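PDB 4YWZ: sensor protein kinase WalK, which autophosphorylates on histidine as the sensor kinase of the essential WalKR two-component system, its extracellular domain probably perceiving signals outside the cell. Local coordinates for residues A[104-109]-A[117-122]. The protein carries 1 engineered substitution. Sequence-based numbering, arbitrary orientation.
Sequences HLILKD and VWVYNI
With chi1 at 64°, H104 carries its imidazole between its own backbone N and carbonyl carbon, which sets the ring beside V119 of the neighbouring strand, the two side chains pointing the same way. V119 CB then lies over one face of the ring, 4.1 Å from the centroid, in a CH-pi contact displaced toward the rim, while V119 CG1 approaches H104 CE1 at 3.6 Å. I106 adopts a similar first torsion (63°), and its extended CG1-CD1 arm spans two valines: I106 CG1 rests 3.7 Å from V117 CB, and I106 CD1 crosses to V119 CG2 at 3.8 Å. One branch of V119 thus serves the histidine and the other the isoleucine. The backbones that carry these side chains pair in antiparallel register, though the strands are splayed, their directions 134° apart. H104 and V119 exchange two backbone hydrogen bonds, of which V119 N to H104 O is the shorter at 2.8 Å and nearly straight; I106 and V117 exchange two more. Between them sits the non-hydrogen-bonded pair L105 and W118, where L105 CA makes a CA-H...O contact with V117 O. On the other face of the sheet L105 meets W118 at about a right angle, its CD2 reaching the indole edge at CD1 (4.0 Å). D103 accepts a hydrogen bond from the indole NH, and helix 7-37 packs against the same tryptophan through K16 and I19. The histidine row faces the other way, where S91 of helix 90-98 touches H104. Antiparallel, hydrogen-bonded pairing of two consecutive strands joined by a short turn is what defines a beta hairpin, here strands 102-109 and 114-126 at one margin of the five-stranded antiparallel sheet of a Cache-type extracellular sensor domain.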
# COMPACT_ATOMS: atom_id res chain seq x y z
N HIS A 104 8.20 -12.77 10.40
CA HIS A 104 7.13 -13.65 10.90
C HIS A 104 5.90 -12.84 11.27
O HIS A 104 5.99 -11.62 11.41
CB HIS A 104 7.64 -14.43 12.14
CG HIS A 104 7.99 -13.61 13.33
ND1 HIS A 104 9.18 -12.92 13.44
CD2 HIS A 104 7.33 -13.41 14.49
CE1 HIS A 104 9.21 -12.27 14.60
NE2 HIS A 104 8.09 -12.55 15.25
N LEU A 105 4.78 -13.55 11.44
CA LEU A 105 3.54 -12.90 11.83
C LEU A 105 3.34 -12.99 13.33
O LEU A 105 3.79 -14.00 14.01
CB LEU A 105 2.39 -13.59 11.14
CG LEU A 105 2.03 -13.39 9.72
CD1 LEU A 105 0.85 -14.35 9.37
CD2 LEU A 105 1.55 -11.93 9.51
N ILE A 106 2.77 -11.96 13.94
CA ILE A 106 2.49 -11.93 15.39
C ILE A 106 1.00 -11.47 15.50
O ILE A 106 0.43 -11.03 14.52
CB ILE A 106 3.35 -11.07 16.28
CG1 ILE A 106 3.29 -9.56 15.99
CG2 ILE A 106 4.84 -11.53 16.19
CD1 ILE A 106 4.07 -8.62 16.82
N LEU A 107 0.48 -11.74 16.69
CA LEU A 107 -0.78 -11.08 17.21
C LEU A 107 -0.44 -10.19 18.27
O LEU A 107 0.19 -10.56 19.26
CB LEU A 107 -1.76 -12.17 17.68
CG LEU A 107 -2.27 -13.10 16.60
CD1 LEU A 107 -3.00 -14.26 17.37
CD2 LEU A 107 -3.22 -12.53 15.61
N LYS A 108 -0.88 -8.91 18.16
CA LYS A 108 -0.54 -7.93 19.11
C LYS A 108 -1.73 -6.99 19.32
O LYS A 108 -2.35 -6.59 18.33
CB LYS A 108 0.67 -7.15 18.65
CG LYS A 108 1.12 -6.09 19.55
CD LYS A 108 2.63 -5.80 19.33
CE LYS A 108 3.17 -4.68 20.13
NZ LYS A 108 4.66 -4.53 20.08
N ASP A 109 -1.97 -6.73 20.60
CA ASP A 109 -3.12 -5.82 20.97
C ASP A 109 -2.56 -4.52 21.33
O ASP A 109 -1.85 -4.30 22.31
CB ASP A 109 -3.99 -6.51 22.03
CG ASP A 109 -5.18 -5.69 22.48
OD1 ASP A 109 -5.33 -4.59 22.00
OD2 ASP A 109 -5.89 -6.19 23.39
N VAL A 117 0.09 -8.71 12.79
CA VAL A 117 1.14 -7.76 12.50
C VAL A 117 2.32 -8.50 11.88
O VAL A 117 2.61 -9.59 12.26
CB VAL A 117 1.63 -7.07 13.79
CG1 VAL A 117 2.89 -6.26 13.54
CG2 VAL A 117 0.51 -6.14 14.30
N TRP A 118 2.92 -7.95 10.87
CA TRP A 118 4.00 -8.60 10.20
C TRP A 118 5.26 -7.95 10.71
O TRP A 118 5.50 -6.73 10.59
CB TRP A 118 3.91 -8.46 8.67
CG TRP A 118 4.88 -9.27 7.91
CD1 TRP A 118 5.04 -10.59 7.99
CD2 TRP A 118 5.86 -8.81 6.93
NE1 TRP A 118 6.06 -11.03 7.11
CE2 TRP A 118 6.58 -9.95 6.48
CE3 TRP A 118 6.22 -7.56 6.45
CZ2 TRP A 118 7.58 -9.87 5.51
CZ3 TRP A 118 7.26 -7.47 5.53
CH2 TRP A 118 7.93 -8.63 5.09
N VAL A 119 6.19 -8.79 11.22
CA VAL A 119 7.44 -8.33 11.79
C VAL A 119 8.54 -8.71 10.79
O VAL A 119 8.63 -9.85 10.29
CB VAL A 119 7.81 -9.04 13.12
CG1 VAL A 119 9.27 -8.80 13.55
CG2 VAL A 119 6.77 -8.70 14.18
N TYR A 120 9.30 -7.68 10.38
CA TYR A 120 10.45 -7.82 9.42
C TYR A 120 11.66 -7.26 10.12
O TYR A 120 11.71 -6.13 10.62
CB TYR A 120 10.12 -7.07 8.15
CG TYR A 120 11.22 -7.12 7.12
CD1 TYR A 120 11.40 -8.28 6.44
CD2 TYR A 120 12.01 -6.04 6.86
CE1 TYR A 120 12.41 -8.40 5.46
CE2 TYR A 120 13.01 -6.10 5.90
CZ TYR A 120 13.21 -7.29 5.27
OH TYR A 120 14.23 -7.40 4.26
N ASN A 121 12.74 -8.03 10.08
CA ASN A 121 14.02 -7.62 10.51
C ASN A 121 15.03 -7.62 9.31
O ASN A 121 15.09 -8.58 8.53
CB ASN A 121 14.58 -8.64 11.50
CG ASN A 121 13.89 -8.62 12.82
OD1 ASN A 121 13.89 -7.59 13.47
ND2 ASN A 121 13.32 -9.70 13.20
N ILE A 122 15.75 -6.51 9.23
CA ILE A 122 16.88 -6.39 8.28
C ILE A 122 18.11 -5.91 9.01
O ILE A 122 18.14 -4.88 9.65
CB ILE A 122 16.56 -5.53 7.03
CG1 ILE A 122 17.81 -5.52 6.11
CG2 ILE A 122 16.05 -4.17 7.37
CD1 ILE A 122 17.57 -4.88 4.76